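Local atomic coordinates of transmembrane oligosaccharyl transferase (PDB entry 3WAJ), a protein that is an archaeal member of the STT3/AglB family of membrane proteins, pairing an N-terminal membrane-embedded region of the GT-C type with a globular part that includes the AglB core domain. Residues Gly575-Asn580 with Phe587-Asn592; Ile612-Gly617 with Thr677-Leu682; Gly617-Met622 with Lys635-Tyr640; Met622-Trp625 with Asp629-Leu632. All coordinates share one frame; numbering follows the deposited sequence.

Overall arrangement
From the N terminus, interaction 1 comes first and stands by itself in sequence: it closes a short loop of six residues that contains the start of helix 584-588. The chain then runs through helix 593-602 and strand 605-611 to helix 612-615, where interaction 2 opens a span of 59 residues that ends at helix 678-684. Within that span lies interaction 3, which brings the start of helix 619-627 to residues 635-640; interaction 4 starts from the same helix and closes a shorter loop, to helix 630-633. Gly617 is common to interactions 2 and 3, Met622 to 3 and 4. Interaction 1 meets interaction 2 through probable backbone bonds of Phe588 with Glu679 and of Ala590 with Met678, and interaction 3 through Glu591 and Tyr636.

Interaction 1 of 4, residues Gly575-Asn580 with Phe587-Asn592; sequences GNKYNN and FFTAEN
Thr589, the first residue to leave helix 584-588, receives the side chain of Lys577. Its OG1 lies 3.1 Å from Lys577 CD, while Lys577 NZ donates a hydrogen bond to Thr589 O at 3.2 Å and a weak one to Thr589 OG1 at 3.3 Å. The C=O...N angle of 126° and an ammonium well above the carbonyl plane show that NZ does not sit on a lone pair of Thr589 O. A bend at chi3 (40°) of the lysine turns its tip across the threonine. Thr589 OG1 is also bonded to Ser585 O, one turn back in the helix, and Lys577 NZ has a salt bridge to Glu627. Lys577 begins a type I beta turn ending at Asn580; just ahead of it, Asn576 OD1 accepts from Asn579 N (2.8 Å), an Asx motif within this loop of the AglB core domain. Farther along, Glu591 extends its chain beyond CG and brings OE2 to 3.7 Å from Lys577 NZ, a long salt bridge. The same oxygen makes a weak hydrogen bond to Tyr636 OH. Asn592 then serves as N-cap of helix 593-602, its OD1 accepting from Tyr595 N.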
loop_
_atom_site.group_PDB
_atom_site.type_symbol
_atom_site.label_atom_id
_atom_site.label_comp_id
_atom_site.label_asym_id
_atom_site.label_seq_id
_atom_site.Cartn_x
_atom_site.Cartn_y
_atom_site.Cartn_z
ATOM N N GLY A 575 -16.483 1.902 1.606
ATOM C CA GLY A 575 -17.918 1.693 1.765
ATOM C C GLY A 575 -18.357 0.246 1.513
ATOM O O GLY A 575 -17.548 -0.675 1.598
ATOM N N ASN A 576 -19.643 0.044 1.225
ATOM C CA ASN A 576 -20.194 -1.288 0.913
ATOM C C ASN A 576 -21.662 -1.218 0.521
ATOM O O ASN A 576 -22.323 -0.207 0.770
ATOM C CB ASN A 576 -20.053 -2.260 2.097
ATOM C CG ASN A 576 -20.776 -1.772 3.348
ATOM O OD1 ASN A 576 -22.002 -1.566 3.352
ATOM N ND2 ASN A 576 -20.013 -1.577 4.417
ATOM N N LYS A 577 -22.186 -2.303 -0.042
ATOM C CA LYS A 577 -23.611 -2.341 -0.406
ATOM C C LYS A 577 -24.511 -2.949 0.667
ATOM O O LYS A 577 -25.646 -2.513 0.845
ATOM C CB LYS A 577 -23.824 -3.021 -1.762
ATOM C CG LYS A 577 -23.774 -2.052 -2.931
ATOM C CD LYS A 577 -23.359 -2.709 -4.246
ATOM C CE LYS A 577 -23.986 -4.072 -4.419
ATOM N NZ LYS A 577 -23.441 -4.741 -5.633
ATOM N N TYR A 578 -24.002 -3.933 1.399
ATOM C CA TYR A 578 -24.825 -4.625 2.401
ATOM C C TYR A 578 -25.297 -3.719 3.563
ATOM O O TYR A 578 -26.398 -3.908 4.081
ATOM C CB TYR A 578 -24.120 -5.895 2.911
ATOM C CG TYR A 578 -22.790 -5.632 3.584
ATOM C CD1 TYR A 578 -21.595 -5.719 2.871
ATOM C CD2 TYR A 578 -22.726 -5.300 4.932
ATOM C CE1 TYR A 578 -20.377 -5.482 3.486
ATOM C CE2 TYR A 578 -21.509 -5.059 5.551
ATOM C CZ TYR A 578 -20.344 -5.153 4.822
ATOM O OH TYR A 578 -19.147 -4.910 5.439
ATOM N N ASN A 579 -24.482 -2.738 3.961
ATOM C CA ASN A 579 -24.910 -1.743 4.963
ATOM C C ASN A 579 -25.143 -0.350 4.367
ATOM O O ASN A 579 -25.232 0.645 5.093
ATOM C CB ASN A 579 -23.918 -1.663 6.132
ATOM C CG ASN A 579 -24.027 -2.844 7.077
ATOM O OD1 ASN A 579 -25.097 -3.435 7.231
ATOM N ND2 ASN A 579 -22.915 -3.195 7.716
ATOM N N ASN A 580 -25.224 -0.300 3.041
ATOM C CA ASN A 580 -25.426 0.942 2.295
ATOM C C ASN A 580 -24.529 2.115 2.712
ATOM O O ASN A 580 -24.986 3.248 2.856
ATOM C CB ASN A 580 -26.901 1.323 2.319
ATOM C CG ASN A 580 -27.768 0.295 1.611
ATOM O OD1 ASN A 580 -27.683 0.134 0.388
ATOM N ND2 ASN A 580 -28.597 -0.415 2.376
ATOM N N PHE A 587 -20.153 2.468 -5.163
ATOM C CA PHE A 587 -20.330 3.235 -6.383
ATOM C C PHE A 587 -20.090 2.320 -7.605
ATOM O O PHE A 587 -20.976 2.147 -8.440
ATOM C CB PHE A 587 -19.445 4.484 -6.386
ATOM C CG PHE A 587 -19.568 5.304 -7.641
ATOM C CD1 PHE A 587 -20.612 6.198 -7.800
ATOM C CD2 PHE A 587 -18.648 5.162 -8.681
ATOM C CE1 PHE A 587 -20.749 6.949 -8.975
ATOM C CE2 PHE A 587 -18.771 5.911 -9.858
ATOM C CZ PHE A 587 -19.821 6.800 -10.005
ATOM N N PHE A 588 -18.918 1.696 -7.683
ATOM C CA PHE A 588 -18.535 0.943 -8.895
ATOM C C PHE A 588 -19.253 -0.377 -9.140
ATOM O O PHE A 588 -19.296 -0.851 -10.281
ATOM C CB PHE A 588 -17.013 0.739 -8.984
ATOM C CG PHE A 588 -16.246 2.028 -9.116
ATOM C CD1 PHE A 588 -16.214 2.713 -10.327
ATOM C CD2 PHE A 588 -15.575 2.571 -8.022
ATOM C CE1 PHE A 588 -15.514 3.930 -10.453
ATOM C CE2 PHE A 588 -14.876 3.787 -8.127
ATOM C CZ PHE A 588 -14.845 4.469 -9.342
ATOM N N THR A 589 -19.816 -0.976 -8.093
ATOM C CA THR A 589 -20.573 -2.212 -8.300
ATOM C C THR A 589 -22.068 -1.959 -8.281
ATOM O O THR A 589 -22.865 -2.903 -8.221
ATOM C CB THR A 589 -20.288 -3.261 -7.235
ATOM O OG1 THR A 589 -20.828 -2.798 -6.001
ATOM C CG2 THR A 589 -18.775 -3.535 -7.098
ATOM N N ALA A 590 -22.440 -0.683 -8.279
ATOM C CA ALA A 590 -23.847 -0.308 -8.241
ATOM C C ALA A 590 -24.499 -0.759 -9.543
ATOM O O ALA A 590 -23.976 -0.511 -10.648
ATOM C CB ALA A 590 -24.003 1.184 -8.049
ATOM N N GLU A 591 -25.646 -1.410 -9.411
ATOM C CA GLU A 591 -26.288 -2.053 -10.544
ATOM C C GLU A 591 -27.318 -1.200 -11.267
ATOM O O GLU A 591 -27.946 -1.667 -12.214
ATOM C CB GLU A 591 -26.874 -3.391 -10.119
ATOM C CG GLU A 591 -25.801 -4.436 -9.870
ATOM C CD GLU A 591 -26.251 -5.508 -8.913
ATOM O OE1 GLU A 591 -27.468 -5.580 -8.634
ATOM O OE2 GLU A 591 -25.384 -6.270 -8.433
ATOM N N ASN A 592 -27.477 0.049 -10.837
ATOM C CA ASN A 592 -28.231 1.046 -11.613
ATOM C C ASN A 592 -27.710 2.456 -11.343
ATOM O O ASN A 592 -27.044 2.698 -10.333
ATOM C CB ASN A 592 -29.745 0.946 -11.357
ATOM C CG ASN A 592 -30.085 0.997 -9.889
ATOM O OD1 ASN A 592 -30.132 2.080 -9.287
ATOM N ND2 ASN A 592 -30.318 -0.174 -9.291
#

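Interaction 2 of 4, residues Ile612-Gly617 with Thr677-Leu682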
loop_
_atom_site.group_PDB
_atom_site.type_symbol
_atom_site.label_atom_id
_atom_site.label_comp_id
_atom_site.label_asym_id
_atom_site.label_seq_id
_atom_site.Cartn_x
_atom_site.Cartn_y
_atom_site.Cartn_z
ATOM N N ILE A 612 -8.120 0.201 -16.207
ATOM C CA ILE A 612 -8.414 -1.073 -16.827
ATOM C C ILE A 612 -8.348 -2.182 -15.789
ATOM O O ILE A 612 -8.921 -3.259 -15.970
ATOM C CB ILE A 612 -7.483 -1.341 -18.014
ATOM C CG1 ILE A 612 -7.998 -2.543 -18.824
ATOM C CG2 ILE A 612 -6.038 -1.550 -17.524
ATOM C CD1 ILE A 612 -7.232 -2.804 -20.093
ATOM N N GLU A 613 -7.666 -1.905 -14.687
ATOM C CA GLU A 613 -7.518 -2.898 -13.631
ATOM C C GLU A 613 -8.818 -3.025 -12.840
ATOM O O GLU A 613 -9.275 -4.132 -12.547
ATOM C CB GLU A 613 -6.328 -2.542 -12.730
ATOM C CG GLU A 613 -4.981 -2.712 -13.428
ATOM C CD GLU A 613 -3.787 -2.524 -12.505
ATOM O OE1 GLU A 613 -2.664 -2.921 -12.894
ATOM O OE2 GLU A 613 -3.968 -1.974 -11.398
ATOM N N MET A 614 -9.386 -1.876 -12.495
ATOM C CA MET A 614 -10.739 -1.790 -11.957
ATOM C C MET A 614 -11.757 -2.518 -12.832
ATOM O O MET A 614 -12.650 -3.203 -12.332
ATOM C CB MET A 614 -11.123 -0.318 -11.804
ATOM C CG MET A 614 -10.367 0.371 -10.658
ATOM S SD MET A 614 -10.536 2.163 -10.627
ATOM C CE MET A 614 -12.345 2.293 -10.538
ATOM N N GLU A 615 -11.610 -2.376 -14.145
ATOM C CA GLU A 615 -12.529 -3.020 -15.070
ATOM C C GLU A 615 -12.332 -4.534 -15.053
ATOM O O GLU A 615 -13.293 -5.296 -15.105
ATOM C CB GLU A 615 -12.316 -2.483 -16.497
ATOM C CG GLU A 615 -13.171 -3.145 -17.573
ATOM C CD GLU A 615 -12.804 -2.674 -18.982
ATOM O OE1 GLU A 615 -11.641 -2.881 -19.379
ATOM O OE2 GLU A 615 -13.665 -2.100 -19.694
ATOM N N THR A 616 -11.076 -4.962 -14.959
ATOM C CA THR A 616 -10.743 -6.372 -15.081
ATOM C C THR A 616 -10.290 -7.028 -13.779
ATOM O O THR A 616 -11.110 -7.482 -12.997
ATOM C CB THR A 616 -9.703 -6.601 -16.174
ATOM O OG1 THR A 616 -8.481 -5.959 -15.797
ATOM C CG2 THR A 616 -10.196 -6.028 -17.499
ATOM N N GLY A 617 -8.984 -7.097 -13.557
ATOM C CA GLY A 617 -8.424 -7.902 -12.477
ATOM C C GLY A 617 -8.871 -7.530 -11.073
ATOM O O GLY A 617 -9.087 -8.400 -10.228
ATOM N N THR A 677 -23.125 -3.045 -13.953
ATOM C CA THR A 677 -22.451 -2.274 -12.919
ATOM C C THR A 677 -21.950 -0.962 -13.493
ATOM O O THR A 677 -21.724 -0.858 -14.714
ATOM C CB THR A 677 -21.283 -3.054 -12.313
ATOM O OG1 THR A 677 -20.249 -3.190 -13.299
ATOM C CG2 THR A 677 -21.770 -4.422 -11.845
ATOM N N MET A 678 -21.775 0.024 -12.614
ATOM C CA MET A 678 -21.190 1.302 -13.004
ATOM C C MET A 678 -19.793 1.123 -13.582
ATOM O O MET A 678 -19.414 1.819 -14.525
ATOM C CB MET A 678 -21.127 2.260 -11.815
ATOM C CG MET A 678 -22.435 2.906 -11.493
ATOM S SD MET A 678 -22.984 4.046 -12.787
ATOM C CE MET A 678 -21.635 5.228 -12.724
ATOM N N GLU A 679 -19.020 0.204 -13.014
ATOM C CA GLU A 679 -17.668 0.014 -13.515
ATOM C C GLU A 679 -17.703 -0.447 -14.969
ATOM O O GLU A 679 -16.891 0.003 -15.776
ATOM C CB GLU A 679 -16.836 -0.937 -12.648
ATOM C CG GLU A 679 -15.455 -1.251 -13.246
ATOM C CD GLU A 679 -14.620 0.008 -13.470
ATOM O OE1 GLU A 679 -13.747 0.022 -14.371
ATOM O OE2 GLU A 679 -14.825 0.987 -12.728
ATOM N N ALA A 680 -18.669 -1.291 -15.329
ATOM C CA ALA A 680 -18.740 -1.744 -16.731
ATOM C C ALA A 680 -19.303 -0.669 -17.645
ATOM O O ALA A 680 -18.859 -0.520 -18.782
ATOM C CB ALA A 680 -19.529 -3.042 -16.875
ATOM N N LYS A 681 -20.305 0.056 -17.156
ATOM C CA LYS A 681 -20.924 1.123 -17.941
ATOM C C LYS A 681 -19.924 2.237 -18.213
ATOM O O LYS A 681 -19.922 2.837 -19.275
ATOM C CB LYS A 681 -22.140 1.687 -17.200
ATOM C CG LYS A 681 -23.342 0.769 -17.202
ATOM C CD LYS A 681 -24.451 1.303 -16.321
ATOM C CE LYS A 681 -25.704 0.433 -16.383
ATOM N NZ LYS A 681 -26.771 1.021 -15.551
ATOM N N LEU A 682 -19.072 2.500 -17.232
ATOM C CA LEU A 682 -18.066 3.541 -17.346
ATOM C C LEU A 682 -16.879 3.090 -18.204
ATOM O O LEU A 682 -16.572 3.684 -19.239
ATOM C CB LEU A 682 -17.591 3.973 -15.948
ATOM C CG LEU A 682 -18.581 4.873 -15.199
ATOM C CD1 LEU A 682 -18.200 5.038 -13.714
ATOM C CD2 LEU A 682 -18.662 6.238 -15.885
#
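The first turn of helix 678-684 packs on the short helix 612-615, which directly follows strand 605-611 of the mixed sheet, and Glu679 meets Met614 and Glu615 at the junction. The two backbones come closest at Glu615 and Glu679, whose CA atoms are 6.2 Å apart. Glu679 sends CG away from its own N (chi1 174°) and bends at chi2 (58°), which lays the methylene 3.5 Å from Met614 O and turns the carboxylate to the helix backbone. One oxygen, OE1, lies 3.2 Å from Glu615 N, but the angle is too poor for a hydrogen bond, and it also lies 3.6 Å from Glu615 CB. The other, OE2, is 3.6 Å from Met614 CE, the end of a thioether chain that crosses the glutamate at about a right angle. Across the segments, then, the contact is van der Waals packing; OE1 has a weak hydrogen bond to Ser610 OG. Glu615 OE2 stands 5.7 Å from Glu679 OE1, and Glu744 lies close to Glu615 as well, so the buried acidic groups may have raised pKa values. Met622 and Phe588 cover Met614 from two further helices. Just before helix 678-684, Thr677 OG1 accepts from Ala680 N at 3.2 Å with a 153° N-H...O angle while bonding to Tyr674 O. This bond to the first turn makes Thr677 a classical threonine N-cap.

Interaction 3 of 4, residues Gly617-Met622 with Lys635-Tyr640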
loop_
_atom_site.group_PDB
_atom_site.type_symbol
_atom_site.label_atom_id
_atom_site.label_comp_id
_atom_site.label_asym_id
_atom_site.label_seq_id
_atom_site.Cartn_x
_atom_site.Cartn_y
_atom_site.Cartn_z
ATOM N N GLY A 617 -8.984 -7.097 -13.557
ATOM C CA GLY A 617 -8.424 -7.902 -12.477
ATOM C C GLY A 617 -8.871 -7.530 -11.073
ATOM O O GLY A 617 -9.087 -8.400 -10.228
ATOM N N LYS A 618 -9.016 -6.235 -10.817
ATOM C CA LYS A 618 -9.400 -5.790 -9.497
ATOM C C LYS A 618 -10.913 -5.728 -9.322
ATOM O O LYS A 618 -11.380 -5.376 -8.235
ATOM C CB LYS A 618 -8.784 -4.412 -9.180
ATOM C CG LYS A 618 -7.262 -4.339 -9.248
ATOM C CD LYS A 618 -6.788 -2.961 -8.776
ATOM C CE LYS A 618 -5.263 -2.916 -8.652
ATOM N NZ LYS A 618 -4.751 -1.493 -8.690
ATOM N N TYR A 619 -11.681 -6.041 -10.369
ATOM C CA TYR A 619 -13.131 -5.905 -10.227
ATOM C C TYR A 619 -13.671 -6.813 -9.117
ATOM O O TYR A 619 -14.507 -6.396 -8.315
ATOM C CB TYR A 619 -13.930 -6.101 -11.537
ATOM C CG TYR A 619 -15.410 -5.921 -11.244
ATOM C CD1 TYR A 619 -16.205 -7.009 -10.883
ATOM C CD2 TYR A 619 -15.987 -4.653 -11.235
ATOM C CE1 TYR A 619 -17.543 -6.844 -10.556
ATOM C CE2 TYR A 619 -17.332 -4.473 -10.910
ATOM C CZ TYR A 619 -18.100 -5.578 -10.574
ATOM O OH TYR A 619 -19.427 -5.440 -10.249
ATOM N N TYR A 620 -13.183 -8.048 -9.073
ATOM C CA TYR A 620 -13.611 -9.014 -8.066
ATOM C C TYR A 620 -13.425 -8.459 -6.652
ATOM O O TYR A 620 -14.308 -8.565 -5.807
ATOM C CB TYR A 620 -12.814 -10.304 -8.243
ATOM C CG TYR A 620 -13.134 -11.416 -7.263
ATOM C CD1 TYR A 620 -12.220 -11.794 -6.287
ATOM C CD2 TYR A 620 -14.330 -12.124 -7.347
ATOM C CE1 TYR A 620 -12.499 -12.834 -5.413
ATOM C CE2 TYR A 620 -14.613 -13.158 -6.475
ATOM C CZ TYR A 620 -13.693 -13.506 -5.516
ATOM O OH TYR A 620 -13.970 -14.534 -4.652
ATOM N N ALA A 621 -12.261 -7.865 -6.412
ATOM C CA ALA A 621 -11.967 -7.230 -5.139
ATOM C C ALA A 621 -13.007 -6.165 -4.769
ATOM O O ALA A 621 -13.385 -6.038 -3.592
ATOM C CB ALA A 621 -10.579 -6.628 -5.174
ATOM N N MET A 622 -13.457 -5.381 -5.750
ATOM C CA MET A 622 -14.475 -4.364 -5.462
ATOM C C MET A 622 -15.795 -5.036 -5.080
ATOM O O MET A 622 -16.496 -4.601 -4.156
ATOM C CB MET A 622 -14.657 -3.392 -6.642
ATOM C CG MET A 622 -13.388 -2.613 -7.006
ATOM S SD MET A 622 -13.667 -1.167 -8.042
ATOM C CE MET A 622 -14.173 -1.941 -9.585
ATOM N N LYS A 635 -21.299 -13.925 -8.239
ATOM C CA LYS A 635 -22.419 -13.707 -9.142
ATOM C C LYS A 635 -22.045 -12.734 -10.265
ATOM O O LYS A 635 -22.806 -12.547 -11.223
ATOM C CB LYS A 635 -23.634 -13.176 -8.372
ATOM C CG LYS A 635 -23.521 -11.693 -7.984
ATOM C CD LYS A 635 -24.693 -11.221 -7.106
ATOM C CE LYS A 635 -24.527 -9.746 -6.731
ATOM N NZ LYS A 635 -25.804 -9.077 -6.326
ATOM N N TYR A 636 -20.883 -12.099 -10.150
ATOM C CA TYR A 636 -20.439 -11.206 -11.218
ATOM C C TYR A 636 -19.706 -11.974 -12.341
ATOM O O TYR A 636 -19.343 -11.393 -13.356
ATOM C CB TYR A 636 -19.610 -10.037 -10.657
ATOM C CG TYR A 636 -20.431 -9.059 -9.820
ATOM C CD1 TYR A 636 -20.388 -9.088 -8.434
ATOM C CD2 TYR A 636 -21.259 -8.120 -10.426
ATOM C CE1 TYR A 636 -21.141 -8.197 -7.667
ATOM C CE2 TYR A 636 -22.022 -7.229 -9.672
ATOM C CZ TYR A 636 -21.957 -7.268 -8.300
ATOM O OH TYR A 636 -22.714 -6.376 -7.563
ATOM N N TYR A 637 -19.533 -13.285 -12.168
ATOM C CA TYR A 637 -18.772 -14.098 -13.121
ATOM C C TYR A 637 -19.513 -15.328 -13.646
ATOM O O TYR A 637 -20.332 -15.917 -12.940
ATOM C CB TYR A 637 -17.402 -14.467 -12.534
ATOM C CG TYR A 637 -16.588 -13.228 -12.265
ATOM C CD1 TYR A 637 -15.873 -12.618 -13.292
ATOM C CD2 TYR A 637 -16.584 -12.625 -11.006
ATOM C CE1 TYR A 637 -15.144 -11.461 -13.070
ATOM C CE2 TYR A 637 -15.848 -11.467 -10.769
ATOM C CZ TYR A 637 -15.131 -10.889 -11.814
ATOM O OH TYR A 637 -14.396 -9.743 -11.626
ATOM N N GLY A 638 -19.239 -15.676 -14.908
ATOM C CA GLY A 638 -19.836 -16.825 -15.574
ATOM C C GLY A 638 -18.771 -17.871 -15.818
ATOM O O GLY A 638 -18.058 -18.257 -14.875
ATOM N N GLY A 639 -18.631 -18.317 -17.071
ATOM C CA GLY A 639 -17.669 -19.362 -17.385
ATOM C C GLY A 639 -16.470 -18.960 -18.235
ATOM O O GLY A 639 -15.737 -18.012 -17.925
ATOM N N TYR A 640 -16.256 -19.709 -19.316
ATOM C CA TYR A 640 -15.024 -19.608 -20.081
ATOM C C TYR A 640 -15.281 -19.834 -21.535
ATOM O O TYR A 640 -16.212 -20.576 -21.911
ATOM C CB TYR A 640 -14.022 -20.679 -19.614
ATOM C CG TYR A 640 -13.658 -20.555 -18.162
ATOM C CD1 TYR A 640 -14.385 -21.241 -17.182
ATOM C CD2 TYR A 640 -12.614 -19.734 -17.758
ATOM C CE1 TYR A 640 -14.070 -21.126 -15.844
ATOM C CE2 TYR A 640 -12.283 -19.610 -16.415
ATOM C CZ TYR A 640 -13.016 -20.312 -15.459
ATOM O OH TYR A 640 -12.713 -20.195 -14.114
#
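Tyr619 turns the edge of its ring to the face of Tyr636 in a T-shaped pair, with centroids 5.4 Å apart and planes at 75°. Two atoms do the touching: Tyr619 CE1 lies 3.7 Å from Tyr636 CG, and Tyr619 OH sits above the face toward the rim, 3.2 Å from Tyr636 CE2. A second phenol arrives in the plane of the Tyr619 ring, where Tyr637 OH is 3.4 Å from Tyr619 CD1. This hydroxyl also comes to 3.3 Å from Tyr620 N, yet the poor angle rules out a hydrogen bond. Tyr620 completes the group with CD2 3.8 Å from Tyr637 CE2. Tyr619 and Tyr620 both carry CG opposite their own N (chi1 near 180° in each); Tyr619 meets the Tyr637 hydroxyl at its ring edge, while the Tyr620 ring has Tyr637 CE2 at its own edge. The result is a four-tyrosine cluster that joins the first turn of helix 619-627 to the chain as it leaves helix 630-633 for strand 640-643. On the other face of Tyr636 lies Lys635 CG, 4.1 Å above the plane, so this ring is packed on both sides. Farther out, Tyr636 OH is hydrogen-bonded to Glu627, which gives the hydroxyl a partner near the end of the same helix as Tyr619. Tyr674 makes another edge-to-face pair with Tyr619. Beyond the tyrosines, Gly638 and Gly639 form backbone hydrogen bonds with Ile669, tying the outgoing chain to the segment around that residue.

Interaction 4 of 4, residues Met622-Trp625 with Asp629-Leu632; sequences MAVW and DLPL
Val624 packs against Leu630 with both of its methyls, and the valine provides about half of the buried surface. From CB the branches part: CG1 stands opposite the backbone N (chi1 178°), and CG2 lies beside that N. The CG2 methyl meets Leu630 CD2 at 3.7 Å; CG1 touches the same leucine carbon at 3.9 Å and comes to 4.0 Å from Asp629 O. A single leucine methyl is therefore gripped by the fork of the valine, in apolar packing, with the two side chains set obliquely. Although the Leu630 CB points away from helix 619-627, its CD2 turns back to the valine. The backbones are nearest at Val624 and Asp629, whose CA atoms are 5.2 Å apart, but no hydrogen bond links the two segments. The second helix starts with its own N-cap, Asp629, whose OD1 accepts from Leu632 N at 2.9 Å, with a nearly straight N-H...O angle of 168°. Helices 619-627 and 630-633 follow each other through a short connection near the surface. Around it, Ala633 also touches Val624 and Tyr620 touches Leu630, while the Trp625 ring meets Trp550 and Trp551, and Trp625 touches Ser585 of helix 584-588.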
loop_
_atom_site.group_PDB
_atom_site.type_symbol
_atom_site.label_atom_id
_atom_site.label_comp_id
_atom_site.label_asym_id
_atom_site.label_seq_id
_atom_site.Cartn_x
_atom_site.Cartn_y
_atom_site.Cartn_z
ATOM N N MET A 622 -13.457 -5.381 -5.750
ATOM C CA MET A 622 -14.475 -4.364 -5.462
ATOM C C MET A 622 -15.795 -5.036 -5.080
ATOM O O MET A 622 -16.496 -4.601 -4.156
ATOM C CB MET A 622 -14.657 -3.392 -6.642
ATOM C CG MET A 622 -13.388 -2.613 -7.006
ATOM S SD MET A 622 -13.667 -1.167 -8.042
ATOM C CE MET A 622 -14.173 -1.941 -9.585
ATOM N N ALA A 623 -16.113 -6.112 -5.796
ATOM C CA ALA A 623 -17.313 -6.895 -5.511
ATOM C C ALA A 623 -17.272 -7.480 -4.110
ATOM O O ALA A 623 -18.259 -7.382 -3.372
ATOM C CB ALA A 623 -17.512 -7.996 -6.542
ATOM N N VAL A 624 -16.142 -8.088 -3.739
ATOM C CA VAL A 624 -15.999 -8.658 -2.394
ATOM C C VAL A 624 -16.261 -7.613 -1.310
ATOM O O VAL A 624 -17.116 -7.828 -0.457
ATOM C CB VAL A 624 -14.649 -9.362 -2.174
ATOM C CG1 VAL A 624 -14.544 -9.899 -0.725
ATOM C CG2 VAL A 624 -14.491 -10.504 -3.167
ATOM N N TRP A 625 -15.570 -6.476 -1.362
ATOM C CA TRP A 625 -15.815 -5.401 -0.393
ATOM C C TRP A 625 -17.280 -4.944 -0.382
ATOM O O TRP A 625 -17.855 -4.692 0.682
ATOM C CB TRP A 625 -14.923 -4.185 -0.689
ATOM C CG TRP A 625 -13.488 -4.292 -0.230
ATOM C CD1 TRP A 625 -12.417 -4.727 -0.970
ATOM C CD2 TRP A 625 -12.964 -3.937 1.059
ATOM N NE1 TRP A 625 -11.268 -4.670 -0.218
ATOM C CE2 TRP A 625 -11.572 -4.189 1.028
ATOM C CE3 TRP A 625 -13.534 -3.430 2.234
ATOM C CZ2 TRP A 625 -10.736 -3.948 2.137
ATOM C CZ3 TRP A 625 -12.702 -3.193 3.340
ATOM C CH2 TRP A 625 -11.322 -3.452 3.278
ATOM N N ASP A 629 -18.524 -10.782 1.201
ATOM C CA ASP A 629 -17.817 -12.059 1.150
ATOM C C ASP A 629 -17.524 -12.531 -0.268
ATOM O O ASP A 629 -17.947 -11.908 -1.244
ATOM C CB ASP A 629 -18.580 -13.152 1.922
ATOM C CG ASP A 629 -19.953 -13.469 1.326
ATOM O OD1 ASP A 629 -20.128 -13.443 0.087
ATOM O OD2 ASP A 629 -20.871 -13.761 2.120
ATOM N N LEU A 630 -16.824 -13.655 -0.374
ATOM C CA LEU A 630 -16.453 -14.194 -1.672
ATOM C C LEU A 630 -17.606 -14.821 -2.479
ATOM O O LEU A 630 -17.690 -14.596 -3.692
ATOM C CB LEU A 630 -15.290 -15.164 -1.512
ATOM C CG LEU A 630 -14.219 -14.583 -0.599
ATOM C CD1 LEU A 630 -13.370 -15.701 -0.014
ATOM C CD2 LEU A 630 -13.352 -13.570 -1.338
ATOM N N PRO A 631 -18.489 -15.612 -1.829
ATOM C CA PRO A 631 -19.523 -16.249 -2.665
ATOM C C PRO A 631 -20.492 -15.265 -3.341
ATOM O O PRO A 631 -20.879 -15.486 -4.483
ATOM C CB PRO A 631 -20.262 -17.165 -1.678
ATOM C CG PRO A 631 -19.272 -17.416 -0.575
ATOM C CD PRO A 631 -18.508 -16.130 -0.445
ATOM N N LEU A 632 -20.867 -14.191 -2.660
ATOM C CA LEU A 632 -21.741 -13.190 -3.271
ATOM C C LEU A 632 -21.076 -12.496 -4.464
ATOM O O LEU A 632 -21.720 -12.242 -5.482
ATOM C CB LEU A 632 -22.204 -12.180 -2.223
ATOM C CG LEU A 632 -23.020 -12.870 -1.131
ATOM C CD1 LEU A 632 -23.100 -12.048 0.154
ATOM C CD2 LEU A 632 -24.409 -13.211 -1.659
#